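Local coordinates for protein fatty acyl CoA synthetase FADD13 (FATTY-ACYL-CoA SYNTHETASE) (Mycobacterium tuberculosis, PDB 3R44) that belongs to the ANL superfamily of AMP-binding enzymes as a fatty acyl CoA synthetase, pairing an AMP-binding region with a smaller C-terminal domain, at residues A349-G352 / V356-E359; Q313-T318 / G404-K409. All blocks are in the same frame, centred on the assembly; numbering follows the deposited sequence.

Contact 1 (A349-G352 / V356-E359); sequences AVRG and VIRE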
ATOM      1  N   ALA A 349      11.564  -6.854 -13.413  1.00 14.79           N
ATOM      2  CA  ALA A 349      12.944  -7.050 -13.802  1.00 13.92           C
ATOM      3  C   ALA A 349      13.765  -6.007 -13.051  1.00 14.80           C
ATOM      4  O   ALA A 349      13.198  -5.264 -12.220  1.00 15.01           O
ATOM      5  CB  ALA A 349      13.136  -6.906 -15.375  1.00 14.11           C
ATOM      6  N   VAL A 350      15.061  -5.964 -13.325  1.00 17.80           N
ATOM      7  CA  VAL A 350      15.949  -4.928 -12.775  1.00 18.32           C
ATOM      8  C   VAL A 350      16.680  -4.179 -13.869  1.00 19.93           C
ATOM      9  O   VAL A 350      17.218  -4.798 -14.789  1.00 20.02           O
ATOM     10  CB  VAL A 350      16.939  -5.519 -11.729  1.00 19.65           C
ATOM     11  CG1 VAL A 350      16.207  -5.862 -10.421  1.00 19.67           C
ATOM     12  CG2 VAL A 350      17.664  -6.680 -12.315  1.00 22.23           C
ATOM     13  N   ARG A 351      16.758  -2.840 -13.748  1.00 19.00           N
ATOM     14  CA  ARG A 351      17.401  -2.011 -14.731  1.00 21.10           C
ATOM     15  C   ARG A 351      18.749  -1.616 -14.180  1.00 23.90           C
ATOM     16  O   ARG A 351      18.819  -0.947 -13.163  1.00 22.22           O
ATOM     17  CB  ARG A 351      16.550  -0.765 -14.969  1.00 20.91           C
ATOM     18  CG  ARG A 351      17.072   0.230 -15.947  1.00 24.52           C
ATOM     19  CD  ARG A 351      16.082   1.358 -16.050  1.00 26.54           C
ATOM     20  NE  ARG A 351      16.419   2.266 -17.139  1.00 26.94           N
ATOM     21  CZ  ARG A 351      17.351   3.200 -17.104  1.00 30.92           C
ATOM     22  NH1 ARG A 351      18.119   3.390 -16.031  1.00 30.12           N
ATOM     23  NH2 ARG A 351      17.530   3.945 -18.203  1.00 32.53           N
ATOM     24  N   GLY A 352      19.807  -2.061 -14.853  1.00 27.16           N
ATOM     25  CA  GLY A 352      21.152  -1.838 -14.402  1.00 30.81           C
ATOM     26  C   GLY A 352      21.576  -0.396 -14.591  1.00 33.43           C
ATOM     27  O   GLY A 352      20.879   0.395 -15.266  1.00 33.09           O
ATOM     28  N   VAL A 356      20.496  -1.412 -19.088  1.00 32.17           N
ATOM     29  CA  VAL A 356      19.961  -2.700 -19.527  1.00 30.28           C
ATOM     30  C   VAL A 356      18.942  -3.257 -18.503  1.00 28.37           C
ATOM     31  O   VAL A 356      19.189  -3.350 -17.300  1.00 27.63           O
ATOM     32  CB  VAL A 356      21.071  -3.744 -19.844  1.00 30.93           C
ATOM     33  CG1 VAL A 356      20.459  -5.067 -20.325  1.00 28.92           C
ATOM     34  CG2 VAL A 356      22.043  -3.177 -20.884  1.00 33.61           C
ATOM     35  N   ILE A 357      17.784  -3.649 -18.996  1.00 26.63           N
ATOM     36  CA  ILE A 357      16.804  -4.295 -18.150  1.00 25.74           C
ATOM     37  C   ILE A 357      17.008  -5.814 -18.201  1.00 26.51           C
ATOM     38  O   ILE A 357      16.968  -6.416 -19.278  1.00 28.34           O
ATOM     39  CB  ILE A 357      15.376  -3.898 -18.568  1.00 23.18           C
ATOM     40  CG1 ILE A 357      15.202  -2.375 -18.428  1.00 22.79           C
ATOM     41  CG2 ILE A 357      14.298  -4.669 -17.777  1.00 23.02           C
ATOM     42  CD1 ILE A 357      13.815  -1.883 -18.778  1.00 22.47           C
ATOM     43  N   ARG A 358      17.172  -6.432 -17.039  1.00 26.19           N
ATOM     44  CA  ARG A 358      17.405  -7.884 -16.946  1.00 26.53           C
ATOM     45  C   ARG A 358      16.427  -8.611 -16.002  1.00 25.31           C
ATOM     46  O   ARG A 358      16.073  -8.077 -14.942  1.00 23.91           O
ATOM     47  CB  ARG A 358      18.837  -8.158 -16.444  1.00 27.94           C
ATOM     48  CG  ARG A 358      19.959  -7.410 -17.114  1.00 30.54           C
ATOM     49  CD  ARG A 358      21.335  -7.759 -16.532  1.00 33.66           C
ATOM     50  NE  ARG A 358      22.348  -7.250 -17.437  1.00 34.81           N
ATOM     51  CZ  ARG A 358      22.781  -5.993 -17.477  1.00 37.58           C
ATOM     52  NH1 ARG A 358      22.344  -5.063 -16.618  1.00 38.18           N
ATOM     53  NH2 ARG A 358      23.665  -5.658 -18.383  1.00 39.87           N
ATOM     54  N   GLU A 359      16.016  -9.843 -16.326  1.00 27.29           N
ATOM     55  CA  GLU A 359      15.150 -10.547 -15.380  1.00 29.28           C
ATOM     56  C   GLU A 359      15.914 -11.154 -14.209  1.00 28.76           C
ATOM     57  O   GLU A 359      15.286 -11.594 -13.263  1.00 28.97           O
ATOM     58  CB  GLU A 359      14.217 -11.591 -16.053  1.00 30.93           C
ATOM     59  CG  GLU A 359      13.139 -10.892 -16.975  1.00 36.64           C
ATOM     60  CD  GLU A 359      11.736 -11.556 -16.959  1.00 43.50           C
ATOM     61  OE1 GLU A 359      11.687 -12.817 -16.888  1.00 48.38           O
ATOM     62  OE2 GLU A 359      10.703 -10.814 -17.035  1.00 46.31           O
TER
HETATM   63  O   HOH W   1      20.142  -5.078 -14.814  1.00 15.60           O
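Val350 and Arg358 form an antiparallel hydrogen-bonded pair, and Arg351 and Ile357 the non-hydrogen-bonded pair next to it. Val350 N to Arg358 O and Arg358 N to Val350 O each span 2.8 Å; Gly352 N to Val356 O, also 2.8 Å, carries the ladder on toward the turn. All three bonds are nearly straight at the hydrogen. Val350 O takes a second donor, a water 2.9 Å away that in turn accepts from Arg358 NH1 at 2.8 Å, tying the guanidinium back to the backbone. With chi1 of -48° and an extended chain, Arg358 carries that group back beside Val356, whose CB lies above one face, offset toward the rim, while NH2 makes a salt bridge with Asp354 in the turn. Val350 CG2 rests against Arg358 O, 3.4 Å away. Ala349 CB points toward the partner strand, against Arg358 O and, at 3.5 Å, against Ile357 CG2, a tight pair; both residues also touch Val366 and Trp391. On the face opposite Val350 and Arg358, Ile357 CG1 lies across the CB and CG of Arg351, 4.0 Å from CB, before the arginine runs on to its salt bridge with Asp388. The arrangement is a beta hairpin, with strand 357-358 forming one edge of the five-stranded antiparallel sheet.

Contact 2 (Q313-T318 / G404-K409); sequences QGYALT and GYLYIK
A hydrogen bond to Asp396 OD2 holds Tyr315 OH, at the outer end of the ring against which Leu406 and Ile408 pack. The main interaction is a CH-pi contact between Ile408 and Tyr315; the packing joins strand 310-316 of the large mixed sheet in the AMP-binding region to strand 406-410, one arm of a two-stranded antiparallel sheet. The backbones stay well apart, with Tyr315 CA and Ile408 CA 8.4 Å from each other, so the space between them is bridged by side chains alone. A chi1 of 168° turns the Tyr315 ring away from the residue's own amide nitrogen and out toward strand 406-410. Ile408 CD1 sits over one face, 3.7 Å from the ring centroid and 19° off the normal. It is displaced toward the rim on the CD1-CE1 side, and its shortest approach is 3.5 Å to Tyr315 CE1. The two side chains cross at about a right angle. Leu406 comes in obliquely from the same side of the ring, bringing its CD2 branch to 3.9 Å from Tyr315 CD2. The two aliphatic side chains also meet each other, Leu406 CD2 lying 3.8 Å from Ile408 CD1, so that together they press on both the CD1 and CD2 sides of the tyrosine. Val365 on strand 364-369 touches all three side chains and adds to this largely buried packing. The backbone of Leu406 is bound to Ala339 and Gly340, and its carbonyl oxygen accepts from Ser338 OG, which holds the leucine's backbone in place. In Ile408 a chi2 of -78° bends the chain at CG1, leaving CG1 itself 3.9 Å from Tyr315 CD1 while the terminal methyl lies over the ring.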
ATOM      1  N   GLN A 313       3.555 -13.003   1.344  1.00 19.54           N
ATOM      2  CA  GLN A 313       4.228 -11.709   1.429  1.00 18.38           C
ATOM      3  C   GLN A 313       4.437 -11.196   0.025  1.00 17.79           C
ATOM      4  O   GLN A 313       4.269 -11.943  -0.920  1.00 15.11           O
ATOM      5  CB  GLN A 313       5.589 -11.886   2.132  1.00 19.59           C
ATOM      6  CG  GLN A 313       5.511 -12.295   3.536  1.00 24.22           C
ATOM      7  CD  GLN A 313       6.864 -12.699   4.062  1.00 27.75           C
ATOM      8  OE1 GLN A 313       7.637 -11.833   4.452  1.00 30.86           O
ATOM      9  NE2 GLN A 313       7.165 -14.014   4.060  1.00 23.86           N
ATOM     10  N   GLY A 314       4.749  -9.930  -0.126  1.00 16.92           N
ATOM     11  CA  GLY A 314       5.116  -9.416  -1.431  1.00 17.80           C
ATOM     12  C   GLY A 314       5.616  -8.009  -1.476  1.00 18.31           C
ATOM     13  O   GLY A 314       5.867  -7.378  -0.436  1.00 20.23           O
ATOM     14  N   TYR A 315       5.684  -7.495  -2.693  1.00 16.31           N
ATOM     15  CA  TYR A 315       6.134  -6.187  -2.973  1.00 15.70           C
ATOM     16  C   TYR A 315       5.165  -5.545  -3.957  1.00 15.56           C
ATOM     17  O   TYR A 315       4.835  -6.156  -5.003  1.00 13.76           O
ATOM     18  CB  TYR A 315       7.491  -6.271  -3.615  1.00 16.07           C
ATOM     19  CG  TYR A 315       7.988  -4.983  -4.224  1.00 16.31           C
ATOM     20  CD1 TYR A 315       8.439  -3.934  -3.414  1.00 17.61           C
ATOM     21  CD2 TYR A 315       8.007  -4.812  -5.603  1.00 15.49           C
ATOM     22  CE1 TYR A 315       8.968  -2.780  -3.966  1.00 17.91           C
ATOM     23  CE2 TYR A 315       8.502  -3.648  -6.162  1.00 18.15           C
ATOM     24  CZ  TYR A 315       8.967  -2.634  -5.337  1.00 20.70           C
ATOM     25  OH  TYR A 315       9.447  -1.487  -5.930  1.00 23.27           O
ATOM     26  N   ALA A 316       4.737  -4.322  -3.625  1.00 15.41           N
ATOM     27  CA  ALA A 316       3.857  -3.545  -4.532  1.00 15.94           C
ATOM     28  C   ALA A 316       4.029  -2.082  -4.181  1.00 16.76           C
ATOM     29  O   ALA A 316       4.619  -1.779  -3.132  1.00 19.11           O
ATOM     30  CB  ALA A 316       2.419  -3.978  -4.341  1.00 17.37           C
ATOM     31  N   LEU A 317       3.471  -1.197  -5.001  1.00 17.00           N
ATOM     32  CA  LEU A 317       3.584   0.238  -4.824  1.00 17.18           C
ATOM     33  C   LEU A 317       2.210   0.750  -5.095  1.00 14.02           C
ATOM     34  O   LEU A 317       1.445   0.091  -5.778  1.00 12.77           O
ATOM     35  CB  LEU A 317       4.523   0.848  -5.865  1.00 19.09           C
ATOM     36  CG  LEU A 317       5.985   0.461  -5.902  1.00 24.30           C
ATOM     37  CD1 LEU A 317       6.708   1.504  -6.793  1.00 26.88           C
ATOM     38  CD2 LEU A 317       6.547   0.488  -4.482  1.00 28.35           C
ATOM     39  N   THR A 318       1.922   1.967  -4.705  1.00 13.80           N
ATOM     40  CA  THR A 318       0.747   2.656  -5.233  1.00 14.00           C
ATOM     41  C   THR A 318       0.636   2.648  -6.763  1.00 13.12           C
ATOM     42  O   THR A 318      -0.431   2.353  -7.294  1.00 12.05           O
ATOM     43  CB  THR A 318       0.658   4.082  -4.632  1.00 15.75           C
ATOM     44  OG1 THR A 318       0.695   3.941  -3.199  1.00 18.69           O
ATOM     45  CG2 THR A 318      -0.633   4.773  -5.026  1.00 14.97           C
ATOM     46  N   GLY A 404      14.370 -16.395  -9.862  1.00 20.33           N
ATOM     47  CA  GLY A 404      13.357 -15.388 -10.071  1.00 18.17           C
ATOM     48  C   GLY A 404      12.794 -14.705  -8.840  1.00 17.64           C
ATOM     49  O   GLY A 404      11.803 -13.971  -8.926  1.00 16.63           O
ATOM     50  N   TYR A 405      13.444 -14.884  -7.694  1.00 16.78           N
ATOM     51  CA  TYR A 405      12.943 -14.325  -6.440  1.00 15.66           C
ATOM     52  C   TYR A 405      13.558 -12.947  -6.243  1.00 15.78           C
ATOM     53  O   TYR A 405      14.797 -12.780  -6.317  1.00 16.56           O
ATOM     54  CB  TYR A 405      13.212 -15.247  -5.265  1.00 15.92           C
ATOM     55  CG  TYR A 405      12.357 -16.482  -5.239  1.00 14.89           C
ATOM     56  CD1 TYR A 405      11.146 -16.489  -4.610  1.00 17.50           C
ATOM     57  CD2 TYR A 405      12.734 -17.625  -5.898  1.00 16.08           C
ATOM     58  CE1 TYR A 405      10.331 -17.630  -4.575  1.00 20.49           C
ATOM     59  CE2 TYR A 405      11.911 -18.765  -5.916  1.00 20.55           C
ATOM     60  CZ  TYR A 405      10.738 -18.760  -5.254  1.00 19.49           C
ATOM     61  OH  TYR A 405       9.984 -19.885  -5.220  1.00 21.25           O
ATOM     62  N   LEU A 406      12.692 -11.979  -6.027  1.00 15.71           N
ATOM     63  CA  LEU A 406      13.070 -10.583  -5.777  1.00 15.58           C
ATOM     64  C   LEU A 406      13.434 -10.347  -4.307  1.00 15.91           C
ATOM     65  O   LEU A 406      12.709 -10.780  -3.397  1.00 15.35           O
ATOM     66  CB  LEU A 406      11.894  -9.670  -6.113  1.00 14.57           C
ATOM     67  CG  LEU A 406      12.085  -8.176  -5.875  1.00 16.65           C
ATOM     68  CD1 LEU A 406      13.308  -7.703  -6.673  1.00 15.47           C
ATOM     69  CD2 LEU A 406      10.850  -7.331  -6.270  1.00 11.52           C
ATOM     70  N   TYR A 407      14.545  -9.638  -4.090  1.00 16.09           N
ATOM     71  CA  TYR A 407      14.991  -9.215  -2.760  1.00 17.82           C
ATOM     72  C   TYR A 407      15.136  -7.710  -2.841  1.00 18.52           C
ATOM     73  O   TYR A 407      15.938  -7.209  -3.606  1.00 19.92           O
ATOM     74  CB  TYR A 407      16.332  -9.837  -2.348  1.00 19.32           C
ATOM     75  CG  TYR A 407      16.247 -11.320  -2.037  1.00 21.07           C
ATOM     76  CD1 TYR A 407      16.128 -11.755  -0.729  1.00 23.44           C
ATOM     77  CD2 TYR A 407      16.233 -12.269  -3.044  1.00 21.42           C
ATOM     78  CE1 TYR A 407      16.018 -13.097  -0.415  1.00 25.87           C
ATOM     79  CE2 TYR A 407      16.119 -13.640  -2.746  1.00 24.06           C
ATOM     80  CZ  TYR A 407      16.020 -14.034  -1.442  1.00 26.16           C
ATOM     81  OH  TYR A 407      15.900 -15.349  -1.133  1.00 27.44           O
ATOM     82  N   ILE A 408      14.319  -6.981  -2.100  1.00 19.08           N
ATOM     83  CA  ILE A 408      14.450  -5.550  -2.074  1.00 19.61           C
ATOM     84  C   ILE A 408      15.584  -5.109  -1.162  1.00 20.81           C
ATOM     85  O   ILE A 408      15.684  -5.488   0.022  1.00 22.47           O
ATOM     86  CB  ILE A 408      13.127  -4.863  -1.677  1.00 19.80           C
ATOM     87  CG1 ILE A 408      12.003  -5.221  -2.648  1.00 19.77           C
ATOM     88  CG2 ILE A 408      13.291  -3.323  -1.566  1.00 20.51           C
ATOM     89  CD1 ILE A 408      12.007  -4.521  -3.921  1.00 20.24           C
ATOM     90  N   LYS A 409      16.450  -4.281  -1.702  1.00 20.76           N
ATOM     91  CA  LYS A 409      17.625  -3.832  -0.966  1.00 23.88           C
ATOM     92  C   LYS A 409      17.450  -2.467  -0.365  1.00 24.88           C
ATOM     93  O   LYS A 409      17.969  -2.211   0.727  1.00 25.10           O
ATOM     94  CB  LYS A 409      18.866  -3.822  -1.860  1.00 25.04           C
ATOM     95  CG  LYS A 409      19.258  -5.169  -2.387  1.00 29.44           C
ATOM     96  CD  LYS A 409      19.543  -6.134  -1.253  1.00 37.21           C
ATOM     97  CE  LYS A 409      19.887  -7.540  -1.737  1.00 40.91           C
ATOM     98  NZ  LYS A 409      21.145  -7.541  -2.582  1.00 44.70           N
TER

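Overall arrangement
The centres of contact 1 and contact 2 are 14 Å apart and their nearest atoms about 5 Å apart, so they do not touch directly. Strand 364-369 connects them: Val366 packs against contact 1, and its neighbour Val365 against contact 2. Strand 391-394 has a similar part, with Trp391 at 349-352/356-359 and Thr394 at Tyr315. In sequence, the hairpin of contact 1 falls between the two segments of contact 2. Contact 1 is peripheral, its centre 24 Å from that of the chain, whereas contact 2 lies deeper, at 12 Å. Neither includes a residue of the pocket that holds the bound histidine.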